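Local coordinates for protein endo-beta-1,4-xylanase Xyn10C (Pseudomonas cellulosa, PDB 1GNY) that binds xylan and xylooligosaccharides through this N-terminal family 15 carbohydrate-binding module, while a separate C-terminal domain of the enzyme cleaves internal linkages of the xylan backbone, at residues G12-A17 and V45-R50; V33-L38 and I140-V145; M61-S66 and L106-T111; N75-A80 and Q131-P136. One frame throughout, in Å; residues are numbered along the deposited sequence.

How the contacts relate
Contacts 1 and 4 belong to the five-stranded sheet that carries the xylose-binding side chains, and contacts 2 and 3 to the sheet packed against it. Contact 1 holds the ligand residue Asn-16, and contact 4 abuts it, Val-45 CG1 lying 3.7 Å from Phe-79 CZ. Contacts 2 and 3 share the interface of neighbouring strands, where Asn-64 N meets Thr-141 O at 2.8 Å, a probable hydrogen bond. Between the sheets, Trp-13 CG approaches Val-33 CG2 to 3.8 Å (contacts 1 and 2) and Cys-110 CB approaches Ile-78 CG2 to 3.6 Å (contacts 3 and 4). The centres of contacts 1 and 3 are about 17 Å apart.

Contact 1: G12-A17 and V45-R50; sequences GWRGNA and VFDIAR. With XYP (beta-D-xylopyranose), chain B.
Arg-14 and Val-45 form an antiparallel hydrogen-bonded pair, although their short strands run at 105° to each other; Arg-14 N to Val-45 O and Val-45 N to Arg-14 O both measure 2.9 Å. One water extends this ladder, giving a proton to Gly-12 O and accepting one from Asp-47 N.

Towards the interior, Trp-13 and Phe-46 lie side by side. Phe-46 CD1 sits over one indole face, 3.5 Å from Trp-13 CZ2, while Phe-46 CB is above the five-membered ring in a CH-pi contact. The two ring systems are steeply tilted, neither stacked nor edge-to-face, and Trp-13 NE1 is spent on Asp-8 O.

On the other side of the sheet Arg-14 meets Asp-47 end-on in a salt bridge. Arg-14 NH2 reaches Asp-47 OD1 at 2.9 Å within the guanidinium plane, whereas Arg-14 NH1 approaches Asp-47 OD2 at 3.0 Å from above the carboxylate. Arg-14 NH2 also bonds Gln-127 OE1, so it is a second-shell group for a sugar-binding amide.

Asn-16, with CG anti to its backbone N (chi1 -159°), rests its CB 3.8 Å from Val-45 CG1 and donates from ND2 to xylose O2 at 2.6 Å. With Gln-81 and Gln-127, which bond the same sugar, it forms part of the xylan-binding site on this sheet of the beta-sandwich.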
loop_
_atom_site.group_PDB
_atom_site.type_symbol
_atom_site.label_atom_id
_atom_site.label_comp_id
_atom_site.label_asym_id
_atom_site.label_seq_id
_atom_site.Cartn_x
_atom_site.Cartn_y
_atom_site.Cartn_z
ATOM N N GLY A 12 -5.090 -0.512 -13.247
ATOM C CA GLY A 12 -3.726 -0.242 -12.861
ATOM C C GLY A 12 -3.166 -0.962 -11.648
ATOM O O GLY A 12 -1.996 -0.761 -11.324
ATOM N N TRP A 13 -3.958 -1.805 -11.006
ATOM C CA TRP A 13 -3.451 -2.563 -9.867
ATOM C C TRP A 13 -2.931 -3.947 -10.265
ATOM O O TRP A 13 -3.356 -4.534 -11.262
ATOM C CB TRP A 13 -4.506 -2.715 -8.789
ATOM C CG TRP A 13 -4.830 -1.450 -7.995
ATOM C CD1 TRP A 13 -5.593 -0.383 -8.392
ATOM C CD2 TRP A 13 -4.449 -1.187 -6.647
ATOM N NE1 TRP A 13 -5.702 0.531 -7.372
ATOM C CE2 TRP A 13 -5.003 0.062 -6.285
ATOM C CE3 TRP A 13 -3.678 -1.888 -5.691
ATOM C CZ2 TRP A 13 -4.817 0.614 -5.033
ATOM C CZ3 TRP A 13 -3.522 -1.363 -4.457
ATOM C CH2 TRP A 13 -4.078 -0.108 -4.124
ATOM N N ARG A 14 -2.049 -4.481 -9.425
ATOM C CA ARG A 14 -1.454 -5.825 -9.587
ATOM C C ARG A 14 -1.261 -6.469 -8.236
ATOM O O ARG A 14 -1.113 -5.777 -7.230
ATOM C CB ARG A 14 -0.028 -5.744 -10.181
ATOM C CG ARG A 14 0.173 -4.951 -11.435
ATOM C CD ARG A 14 1.654 -4.900 -11.871
ATOM N NE ARG A 14 2.597 -4.138 -11.019
ATOM C CZ ARG A 14 2.760 -2.815 -11.075
ATOM N NH1 ARG A 14 2.059 -2.074 -11.912
ATOM N NH2 ARG A 14 3.661 -2.211 -10.313
ATOM N N GLY A 15 -1.239 -7.802 -8.219
ATOM C CA GLY A 15 -0.748 -8.515 -7.056
ATOM C C GLY A 15 0.763 -8.287 -6.971
ATOM O O GLY A 15 1.436 -7.896 -7.944
ATOM N N ASN A 16 1.279 -8.499 -5.757
ATOM C CA ASN A 16 2.731 -8.342 -5.443
ATOM C C ASN A 16 3.225 -9.328 -4.386
ATOM O O ASN A 16 2.482 -9.699 -3.460
ATOM C CB ASN A 16 3.019 -6.946 -4.923
ATOM C CG ASN A 16 4.465 -6.541 -5.065
ATOM O OD1 ASN A 16 5.181 -6.288 -4.062
ATOM N ND2 ASN A 16 4.890 -6.405 -6.276
ATOM N N ALA A 17 4.470 -9.775 -4.581
ATOM C CA ALA A 17 5.168 -10.619 -3.595
ATOM C C ALA A 17 6.547 -10.022 -3.347
ATOM O O ALA A 17 7.336 -9.875 -4.254
ATOM C CB ALA A 17 5.299 -12.023 -4.059
ATOM N N VAL A 45 -0.414 -3.636 -5.331
ATOM C CA VAL A 45 0.323 -2.428 -5.713
ATOM C C VAL A 45 -0.198 -1.747 -6.978
ATOM O O VAL A 45 -0.906 -2.379 -7.771
ATOM C CB VAL A 45 1.844 -2.735 -5.951
ATOM C CG1 VAL A 45 2.564 -3.219 -4.656
ATOM C CG2 VAL A 45 2.060 -3.683 -7.079
ATOM N N PHE A 46 0.201 -0.482 -7.139
ATOM C CA PHE A 46 -0.062 0.312 -8.333
ATOM C C PHE A 46 1.153 1.214 -8.508
ATOM O O PHE A 46 1.998 1.344 -7.610
ATOM C CB PHE A 46 -1.350 1.141 -8.194
ATOM C CG PHE A 46 -1.297 2.142 -7.071
ATOM C CD1 PHE A 46 -1.621 1.756 -5.778
ATOM C CD2 PHE A 46 -0.851 3.451 -7.298
ATOM C CE1 PHE A 46 -1.521 2.660 -4.724
ATOM C CE2 PHE A 46 -0.756 4.350 -6.238
ATOM C CZ PHE A 46 -1.070 3.949 -4.963
ATOM N N ASP A 47 1.208 1.892 -9.645
ATOM C CA ASP A 47 2.318 2.796 -9.904
ATOM C C ASP A 47 1.906 4.258 -9.935
ATOM O O ASP A 47 0.860 4.615 -10.480
ATOM C CB ASP A 47 2.960 2.515 -11.257
ATOM C CG ASP A 47 3.523 1.154 -11.359
ATOM O OD1 ASP A 47 4.063 0.619 -10.352
ATOM O OD2 ASP A 47 3.497 0.546 -12.440
ATOM N N ILE A 48 2.730 5.095 -9.340
ATOM C CA ILE A 48 2.657 6.532 -9.517
ATOM C C ILE A 48 3.624 6.815 -10.668
ATOM O O ILE A 48 4.834 6.544 -10.600
ATOM C CB ILE A 48 3.030 7.314 -8.254
ATOM C CG1 ILE A 48 1.965 7.138 -7.160
ATOM C CG2 ILE A 48 3.215 8.845 -8.558
ATOM C CD1 ILE A 48 0.537 7.639 -7.489
ATOM N N ALA A 49 3.083 7.417 -11.725
ATOM C CA ALA A 49 3.907 7.760 -12.882
ATOM C C ALA A 49 4.945 8.856 -12.619
ATOM O O ALA A 49 4.638 9.931 -12.060
ATOM C CB ALA A 49 2.994 8.200 -14.050
ATOM N N ARG A 50 6.163 8.589 -13.078
ATOM C CA ARG A 50 7.221 9.572 -12.989
ATOM C C ARG A 50 6.894 10.858 -13.765
ATOM O O ARG A 50 6.069 10.856 -14.721
ATOM C CB ARG A 50 8.525 8.995 -13.519
ATOM C CG ARG A 50 8.375 8.387 -14.915
ATOM C CD ARG A 50 9.703 8.112 -15.543
ATOM N NE ARG A 50 9.838 7.229 -16.666
ATOM C CZ ARG A 50 9.135 6.150 -17.005
ATOM N NH1 ARG A 50 7.825 5.878 -16.811
ATOM N NH2 ARG A 50 9.839 5.391 -17.800
HETATM C C1 XYP B . 9.339 -7.415 -7.000
HETATM C C2 XYP B . 8.311 -6.772 -6.083
HETATM C C3 XYP B . 8.990 -5.871 -5.054
HETATM C C4 XYP B . 10.168 -6.595 -4.396
HETATM C C5 XYP B . 11.046 -7.186 -5.480
HETATM O O2 XYP B . 7.409 -5.973 -6.843
HETATM O O3 XYP B . 8.058 -5.464 -4.064
HETATM O O4 XYP B . 10.901 -5.643 -3.658
HETATM O O5 XYP B . 10.323 -8.062 -6.318
HETATM O O HOH W 1 -0.532 1.410 -11.975
#

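Contact 2: V33-L38 and I140-V145; sequences VTFAAL and ITIKSV
Thr-34 and Thr-141 take the same first torsion (chi1 -54° and -62°), each placing OG1 beside its own backbone N and CG2 beside the carbonyl carbon. The two hydroxyls therefore face one another across a non-hydrogen-bonded pair of the sheet, and Thr-34 OG1 lies 2.8 Å from Thr-141 OG1; either could be the donor. The Thr-34 methyl lies against the neighbouring backbone, Thr-34 CG2 being 3.3 Å from Ile-140 O.

Phe-35 turns the opposite way, its CG between backbone N and carbonyl carbon (chi1 71°). This swings the ring alongside Ile-140, where Phe-35 CE1 touches Ile-140 CB at 3.6 Å and the CG1 and CG2 branches lie close beyond. Ile-142 CD1 approaches the same ring at its edge, near the ring plane, and lies 4.2 Å from Val-33 CG1.

The backbones provide the evidence for the register. Val-33 pairs with Ile-142 and Phe-35 with Ile-140, both as hydrogen-bonded pairs with two N-H to O bonds each; the shortest is Ile-142 N to Val-33 O at 2.7 Å. CA-H contacts fill the gaps, as between Thr-34 CA and Ile-140 O at 3.2 Å.

Beyond Ala-36 the chain leaves the sheet in an inverse gamma turn centred on Ala-37. Phe-69 of helix 67-72 covers Ala-37 and Ile-140 there. On its other edge strand 139-149 is flanked by strand 58-65, where Lys-143 and Ser-144 both face Val-62 as a classic beta bulge, and strand 42-48 of the opposing sheet packs Ala-44 on Phe-35.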
loop_
_atom_site.group_PDB
_atom_site.type_symbol
_atom_site.label_atom_id
_atom_site.label_comp_id
_atom_site.label_asym_id
_atom_site.label_seq_id
_atom_site.Cartn_x
_atom_site.Cartn_y
_atom_site.Cartn_z
ATOM N N VAL A 33 -10.442 -3.000 -4.643
ATOM C CA VAL A 33 -9.409 -4.028 -4.945
ATOM C C VAL A 33 -9.247 -4.992 -3.778
ATOM O O VAL A 33 -9.037 -4.536 -2.656
ATOM C CB VAL A 33 -8.051 -3.353 -5.269
ATOM C CG1 VAL A 33 -6.919 -4.359 -5.377
ATOM C CG2 VAL A 33 -8.150 -2.513 -6.576
ATOM N N THR A 34 -9.292 -6.292 -4.055
ATOM C CA THR A 34 -9.185 -7.333 -2.997
ATOM C C THR A 34 -8.093 -8.312 -3.381
ATOM O O THR A 34 -7.950 -8.683 -4.559
ATOM C CB THR A 34 -10.530 -8.091 -2.748
ATOM O OG1 THR A 34 -11.564 -7.137 -2.485
ATOM C CG2 THR A 34 -10.472 -9.031 -1.526
ATOM N N PHE A 35 -7.327 -8.720 -2.378
ATOM C CA PHE A 35 -6.356 -9.800 -2.548
ATOM C C PHE A 35 -6.452 -10.844 -1.423
ATOM O O PHE A 35 -6.883 -10.541 -0.285
ATOM C CB PHE A 35 -4.921 -9.280 -2.715
ATOM C CG PHE A 35 -4.291 -8.690 -1.477
ATOM C CD1 PHE A 35 -4.464 -7.325 -1.172
ATOM C CD2 PHE A 35 -3.453 -9.442 -0.667
ATOM C CE1 PHE A 35 -3.884 -6.775 -0.069
ATOM C CE2 PHE A 35 -2.856 -8.880 0.448
ATOM C CZ PHE A 35 -3.059 -7.528 0.736
ATOM N N ALA A 36 -6.039 -12.064 -1.772
ATOM C CA ALA A 36 -5.878 -13.174 -0.833
ATOM C C ALA A 36 -4.508 -13.026 -0.134
ATOM O O ALA A 36 -3.437 -12.996 -0.776
ATOM C CB ALA A 36 -5.956 -14.510 -1.551
ATOM N N ALA A 37 -4.541 -12.852 1.181
ATOM C CA ALA A 37 -3.330 -12.652 1.988
ATOM C C ALA A 37 -2.671 -14.015 2.297
ATOM O O ALA A 37 -2.762 -14.567 3.406
ATOM C CB ALA A 37 -3.665 -11.892 3.270
ATOM N N LEU A 38 -2.029 -14.552 1.276
ATOM C CA LEU A 38 -1.491 -15.935 1.315
ATOM C C LEU A 38 -0.286 -16.163 2.208
ATOM O O LEU A 38 -0.097 -17.280 2.716
ATOM C CB LEU A 38 -1.154 -16.426 -0.093
ATOM C CG LEU A 38 -2.356 -16.496 -1.043
ATOM C CD1 LEU A 38 -1.876 -16.695 -2.482
ATOM C CD2 LEU A 38 -3.403 -17.512 -0.615
ATOM N N ILE A 140 -7.905 -8.970 2.160
ATOM C CA ILE A 140 -7.820 -7.522 2.391
ATOM C C ILE A 140 -8.492 -6.824 1.217
ATOM O O ILE A 140 -8.211 -7.188 0.074
ATOM C CB ILE A 140 -6.347 -7.052 2.494
ATOM C CG1 ILE A 140 -5.621 -7.663 3.707
ATOM C CG2 ILE A 140 -6.267 -5.519 2.567
ATOM C CD1 ILE A 140 -6.150 -7.317 5.074
ATOM N N THR A 141 -9.364 -5.847 1.498
ATOM C CA THR A 141 -9.983 -4.992 0.480
ATOM C C THR A 141 -9.512 -3.550 0.639
ATOM O O THR A 141 -9.586 -2.986 1.733
ATOM C CB THR A 141 -11.526 -5.055 0.497
ATOM O OG1 THR A 141 -11.947 -6.408 0.210
ATOM C CG2 THR A 141 -12.131 -4.144 -0.572
ATOM N N ILE A 142 -8.992 -2.977 -0.452
ATOM C CA ILE A 142 -8.671 -1.527 -0.516
ATOM C C ILE A 142 -9.821 -0.799 -1.237
ATOM O O ILE A 142 -10.112 -1.080 -2.398
ATOM C CB ILE A 142 -7.315 -1.211 -1.224
ATOM C CG1 ILE A 142 -6.190 -2.041 -0.633
ATOM C CG2 ILE A 142 -6.992 0.286 -1.109
ATOM C CD1 ILE A 142 -5.846 -3.254 -1.433
ATOM N N LYS A 143 -10.467 0.132 -0.545
ATOM C CA LYS A 143 -11.593 0.923 -1.120
ATOM C C LYS A 143 -11.107 2.192 -1.842
ATOM O O LYS A 143 -11.692 2.598 -2.859
ATOM C CB LYS A 143 -12.618 1.293 -0.019
ATOM C CG LYS A 143 -13.307 0.105 0.572
ATOM C CD LYS A 143 -14.512 0.485 1.399
ATOM C CE LYS A 143 -15.509 -0.646 1.509
ATOM N NZ LYS A 143 -16.672 -0.217 2.346
ATOM N N SER A 144 -10.073 2.820 -1.293
ATOM C CA SER A 144 -9.523 4.073 -1.849
ATOM C C SER A 144 -8.105 4.326 -1.359
ATOM O O SER A 144 -7.719 3.878 -0.258
ATOM C CB SER A 144 -10.401 5.277 -1.457
ATOM O OG SER A 144 -10.345 5.555 -0.042
ATOM N N VAL A 145 -7.356 5.066 -2.177
ATOM C CA VAL A 145 -6.005 5.508 -1.802
ATOM C C VAL A 145 -5.875 6.974 -2.196
ATOM O O VAL A 145 -6.121 7.326 -3.344
ATOM C CB VAL A 145 -4.885 4.702 -2.480
ATOM C CG1 VAL A 145 -3.516 5.205 -2.070
ATOM C CG2 VAL A 145 -5.026 3.202 -2.172
#

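Contact 3: M61-S66 and L106-T111; sequences MVVNVS and LTLTCT. With NA (sodium ion), chain C.
The flat groups that join Met-61 to Leu-108 and Val-63 to Leu-106 are peptide units, with Leu-108 N in the carbonyl plane of Met-61 O; Met-61, Val-63, Leu-106 and Leu-108 project from one face of the sheet, Val-62 and Thr-107 from the other. This is an antiparallel ladder in one sheet of the module's beta-sandwich. Both hydrogen-bonded pairs carry two bonds, among them Met-61 N to Leu-108 O at 2.8 Å, nearly straight at 174°.

On the inward face Val-63 has CG1 anti to the carbonyl carbon (chi1 -55°), which puts CG2 between backbone N and carbonyl carbon; there Val-63 CG2 reaches Leu-108 CD1 at 3.9 Å, the two side chains crossing at about a right angle. Leu-76 and Ile-78 of the opposing sheet cover Leu-108. Outward, Val-62 CG2 meets Thr-107 OG1 at 3.8 Å. Cys-110, further along, is tied to Cys-93 by a disulfide.

At the end of strand 58-65 lies a sodium site, completed by Ala-102 O and two waters. The Asn-64 amide uses both its ends: ND2 bonds Asp-105 OD1 and a sodium-bound water, which fixes its rotation, while the sodium is bound by Asn-64 OD1 at 2.4 Å and by Val-65 O at 2.6 Å.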
loop_
_atom_site.group_PDB
_atom_site.type_symbol
_atom_site.label_atom_id
_atom_site.label_comp_id
_atom_site.label_asym_id
_atom_site.label_seq_id
_atom_site.Cartn_x
_atom_site.Cartn_y
_atom_site.Cartn_z
ATOM N N MET A 61 -5.032 5.141 3.056
ATOM C CA MET A 61 -5.807 4.056 2.454
ATOM C C MET A 61 -7.045 3.725 3.274
ATOM O O MET A 61 -6.925 3.555 4.468
ATOM C CB MET A 61 -4.946 2.789 2.325
ATOM C CG MET A 61 -3.748 2.956 1.476
ATOM S SD MET A 61 -3.195 1.326 0.838
ATOM C CE MET A 61 -1.782 1.875 -0.070
ATOM N N VAL A 62 -8.214 3.634 2.643
ATOM C CA VAL A 62 -9.416 3.140 3.374
ATOM C C VAL A 62 -9.443 1.652 3.055
ATOM O O VAL A 62 -9.503 1.283 1.868
ATOM C CB VAL A 62 -10.718 3.788 2.944
ATOM C CG1 VAL A 62 -11.919 3.120 3.653
ATOM C CG2 VAL A 62 -10.711 5.289 3.262
ATOM N N VAL A 63 -9.417 0.811 4.086
ATOM C CA VAL A 63 -9.374 -0.654 3.904
ATOM C C VAL A 63 -10.426 -1.397 4.704
ATOM O O VAL A 63 -10.983 -0.845 5.638
ATOM C CB VAL A 63 -7.988 -1.260 4.252
ATOM C CG1 VAL A 63 -6.893 -0.576 3.457
ATOM C CG2 VAL A 63 -7.678 -1.150 5.769
ATOM N N ASN A 64 -10.717 -2.621 4.288
ATOM C CA ASN A 64 -11.546 -3.534 5.076
ATOM C C ASN A 64 -10.821 -4.847 5.182
ATOM O O ASN A 64 -10.380 -5.422 4.157
ATOM C CB ASN A 64 -12.921 -3.736 4.498
ATOM C CG ASN A 64 -13.837 -4.482 5.470
ATOM O OD1 ASN A 64 -13.791 -5.698 5.560
ATOM N ND2 ASN A 64 -14.631 -3.724 6.265
ATOM N N VAL A 65 -10.659 -5.323 6.412
ATOM C CA VAL A 65 -9.923 -6.572 6.673
ATOM C C VAL A 65 -10.886 -7.711 7.053
ATOM O O VAL A 65 -11.833 -7.493 7.794
ATOM C CB VAL A 65 -8.709 -6.401 7.632
ATOM C CG1 VAL A 65 -8.313 -4.899 7.892
ATOM C CG2 VAL A 65 -8.813 -7.197 8.907
ATOM N N SER A 66 -10.673 -8.901 6.503
ATOM C CA SER A 66 -11.577 -10.030 6.788
ATOM C C SER A 66 -11.340 -10.600 8.186
ATOM O O SER A 66 -10.279 -10.422 8.814
ATOM C CB SER A 66 -11.446 -11.170 5.764
ATOM O OG SER A 66 -10.284 -11.944 5.988
ATOM N N LEU A 106 -11.487 0.859 8.007
ATOM C CA LEU A 106 -10.422 1.617 8.688
ATOM C C LEU A 106 -9.640 2.472 7.712
ATOM O O LEU A 106 -9.528 2.136 6.529
ATOM C CB LEU A 106 -9.397 0.670 9.305
ATOM C CG LEU A 106 -9.898 -0.325 10.326
ATOM C CD1 LEU A 106 -8.905 -1.482 10.443
ATOM C CD2 LEU A 106 -10.159 0.395 11.657
ATOM N N THR A 107 -9.063 3.550 8.233
ATOM C CA THR A 107 -8.163 4.406 7.458
ATOM C C THR A 107 -6.759 4.227 8.015
ATOM O O THR A 107 -6.488 4.500 9.217
ATOM C CB THR A 107 -8.554 5.887 7.517
ATOM O OG1 THR A 107 -9.843 6.068 6.910
ATOM C CG2 THR A 107 -7.625 6.737 6.675
ATOM N N LEU A 108 -5.862 3.775 7.150
ATOM C CA LEU A 108 -4.452 3.605 7.481
ATOM C C LEU A 108 -3.626 4.637 6.728
ATOM O O LEU A 108 -3.890 4.924 5.572
ATOM C CB LEU A 108 -3.977 2.210 7.102
ATOM C CG LEU A 108 -4.748 1.060 7.753
ATOM C CD1 LEU A 108 -4.199 -0.263 7.297
ATOM C CD2 LEU A 108 -4.719 1.134 9.274
ATOM N N THR A 109 -2.644 5.213 7.412
ATOM C CA THR A 109 -1.821 6.257 6.816
ATOM C C THR A 109 -0.328 5.961 6.910
ATOM O O THR A 109 0.148 5.207 7.791
ATOM C CB THR A 109 -2.133 7.664 7.368
ATOM O OG1 THR A 109 -1.668 7.765 8.719
ATOM C CG2 THR A 109 -3.604 7.975 7.426
ATOM N N CYS A 110 0.411 6.576 5.986
ATOM C CA CYS A 110 1.841 6.380 5.877
ATOM C C CYS A 110 2.488 7.625 5.336
ATOM O O CYS A 110 2.112 8.096 4.269
ATOM C CB CYS A 110 2.157 5.218 4.925
ATOM S SG CYS A 110 3.911 4.891 4.689
ATOM N N THR A 111 3.425 8.184 6.089
ATOM C CA THR A 111 4.186 9.363 5.626
ATOM C C THR A 111 5.521 8.919 5.006
ATOM O O THR A 111 6.308 8.197 5.630
ATOM C CB THR A 111 4.468 10.353 6.762
ATOM O OG1 THR A 111 3.243 10.899 7.246
ATOM C CG2 THR A 111 5.214 11.572 6.274
HETATM NA NA NA C . -14.390 -6.800 7.645
HETATM O O HOH W 2 -16.489 -5.044 8.125
HETATM O O HOH W 3 -15.429 -8.388 7.199
#

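Contact 4: N75-A80 and Q131-P136; sequences NLQIFA and QAKGTP
Amide bonding between Gln-77 and Gln-131 stands out in this antiparallel pairing of two inner strands, within the five-stranded, xylan-binding sheet of the beta-sandwich. The backbone bonds set the register: Asn-75 with Lys-133 and Gln-77 with Gln-131 are hydrogen-bonded pairs, and Leu-76 with Ala-132 is the non-hydrogen-bonded pair between them. Asn-75 N to Lys-133 O, at 2.8 Å, is the shortest of the four bonds. Lys-133 N, by contrast, approaches Asn-75 O from well above the carbonyl plane, which is consistent with the twist of the strands, whose directions differ by 138°.

Among polar side chains, Gln-77 is fully extended, CG pointing away from the backbone N (chi1 176°), and runs alongside Gln-131. Gln-131 NE2 gives a proton to Gln-77 OE1 at 2.9 Å. The acceptor lies in the plane of the Gln-131 amide, yet the donor stands 52° out of the Gln-77 carbonyl plane, because the two amides are turned against each other.

Van der Waals contacts flank this bond. Lys-133 bends at its second and third torsions and lays CD against Gln-77 OE1, a carbon-oxygen approach of 3.5 Å, its NZ continuing to a long, weak ion pair with Asp-40. Leu-76, on the opposite face, packs beside Phe-69 of helix 67-72.

Phe-79 links the pair to the sugar site. Its ring lies under the Gln-131 side chain, with NE2 over one face and Phe-79 CE1 3.7 Å from Gln-131 CG. The other end of that amide is held too: Gln-131 OE1 accepts a hydrogen bond from Ser-18 OG.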
loop_
_atom_site.group_PDB
_atom_site.type_symbol
_atom_site.label_atom_id
_atom_site.label_comp_id
_atom_site.label_asym_id
_atom_site.label_seq_id
_atom_site.Cartn_x
_atom_site.Cartn_y
_atom_site.Cartn_z
ATOM N N ASN A 75 0.176 -8.357 10.480
ATOM C CA ASN A 75 0.204 -6.905 10.430
ATOM C C ASN A 75 0.016 -6.405 8.985
ATOM O O ASN A 75 0.101 -7.230 8.062
ATOM C CB ASN A 75 1.533 -6.352 10.943
ATOM C CG ASN A 75 1.854 -6.803 12.369
ATOM O OD1 ASN A 75 0.973 -6.921 13.237
ATOM N ND2 ASN A 75 3.133 -7.114 12.599
ATOM N N LEU A 76 -0.247 -5.120 8.834
ATOM C CA LEU A 76 -0.387 -4.507 7.470
ATOM C C LEU A 76 0.640 -3.412 7.312
ATOM O O LEU A 76 0.741 -2.469 8.161
ATOM C CB LEU A 76 -1.785 -3.946 7.233
ATOM C CG LEU A 76 -2.897 -4.940 6.928
ATOM C CD1 LEU A 76 -4.242 -4.216 6.889
ATOM C CD2 LEU A 76 -2.633 -5.714 5.630
ATOM N N GLN A 77 1.342 -3.473 6.189
ATOM C CA GLN A 77 2.383 -2.500 5.862
ATOM C C GLN A 77 2.120 -1.791 4.542
ATOM O O GLN A 77 2.158 -2.433 3.496
ATOM C CB GLN A 77 3.760 -3.174 5.782
ATOM C CG GLN A 77 4.890 -2.225 5.350
ATOM C CD GLN A 77 6.262 -2.875 5.341
ATOM O OE1 GLN A 77 6.406 -4.091 5.150
ATOM N NE2 GLN A 77 7.280 -2.053 5.530
ATOM N N ILE A 78 1.815 -0.507 4.620
ATOM C CA ILE A 78 1.805 0.384 3.433
ATOM C C ILE A 78 3.291 0.618 3.128
ATOM O O ILE A 78 4.056 0.916 4.025
ATOM C CB ILE A 78 1.052 1.716 3.679
ATOM C CG1 ILE A 78 -0.446 1.472 3.894
ATOM C CG2 ILE A 78 1.288 2.697 2.524
ATOM C CD1 ILE A 78 -1.187 2.660 4.443
ATOM N N PHE A 79 3.676 0.598 1.860
ATOM C CA PHE A 79 5.067 0.827 1.457
ATOM C C PHE A 79 5.144 1.507 0.097
ATOM O O PHE A 79 4.171 1.542 -0.626
ATOM C CB PHE A 79 5.853 -0.500 1.442
ATOM C CG PHE A 79 5.364 -1.496 0.417
ATOM C CD1 PHE A 79 4.214 -2.254 0.623
ATOM C CD2 PHE A 79 6.045 -1.649 -0.787
ATOM C CE1 PHE A 79 3.759 -3.167 -0.328
ATOM C CE2 PHE A 79 5.581 -2.516 -1.749
ATOM C CZ PHE A 79 4.441 -3.303 -1.520
ATOM N N ALA A 80 6.324 2.011 -0.251
ATOM C CA ALA A 80 6.586 2.596 -1.552
ATOM C C ALA A 80 8.049 2.289 -1.901
ATOM O O ALA A 80 8.886 2.178 -1.019
ATOM C CB ALA A 80 6.322 4.094 -1.532
ATOM N N GLN A 131 0.817 -4.590 2.009
ATOM C CA GLN A 131 1.141 -6.017 2.082
ATOM C C GLN A 131 0.956 -6.576 3.495
ATOM O O GLN A 131 1.060 -5.811 4.478
ATOM C CB GLN A 131 2.573 -6.308 1.589
ATOM C CG GLN A 131 3.675 -5.621 2.432
ATOM C CD GLN A 131 5.087 -5.873 1.882
ATOM O OE1 GLN A 131 5.228 -6.489 0.811
ATOM N NE2 GLN A 131 6.132 -5.412 2.625
ATOM N N ALA A 132 0.701 -7.861 3.565
ATOM C CA ALA A 132 0.566 -8.547 4.835
ATOM C C ALA A 132 1.959 -8.899 5.363
ATOM O O ALA A 132 2.866 -9.220 4.597
ATOM C CB ALA A 132 -0.255 -9.799 4.657
ATOM N N LYS A 133 2.105 -8.872 6.679
ATOM C CA LYS A 133 3.356 -9.274 7.335
ATOM C C LYS A 133 3.038 -10.212 8.506
ATOM O O LYS A 133 2.189 -9.897 9.332
ATOM C CB LYS A 133 4.145 -8.085 7.890
ATOM C CG LYS A 133 4.538 -6.972 6.898
ATOM C CD LYS A 133 5.558 -7.419 5.939
ATOM C CE LYS A 133 7.004 -7.387 6.485
ATOM N NZ LYS A 133 7.788 -8.372 5.588
ATOM N N GLY A 134 3.783 -11.301 8.587
ATOM C CA GLY A 134 3.647 -12.308 9.636
ATOM C C GLY A 134 3.221 -13.659 9.076
ATOM O O GLY A 134 3.863 -14.169 8.182
ATOM N N THR A 135 2.173 -14.257 9.647
ATOM C CA THR A 135 1.603 -15.496 9.159
ATOM C C THR A 135 0.104 -15.283 8.841
ATOM O O THR A 135 -0.763 -15.712 9.578
ATOM C CB THR A 135 1.815 -16.644 10.224
ATOM O OG1 THR A 135 3.217 -16.737 10.572
ATOM C CG2 THR A 135 1.466 -17.985 9.658
ATOM N N PRO A 136 -0.198 -14.576 7.751
ATOM C CA PRO A 136 -1.583 -14.190 7.454
ATOM C C PRO A 136 -2.478 -15.268 6.885
ATOM O O PRO A 136 -2.040 -16.356 6.471
ATOM C CB PRO A 136 -1.404 -13.096 6.380
ATOM C CG PRO A 136 -0.164 -13.483 5.685
ATOM C CD PRO A 136 0.728 -14.061 6.728
#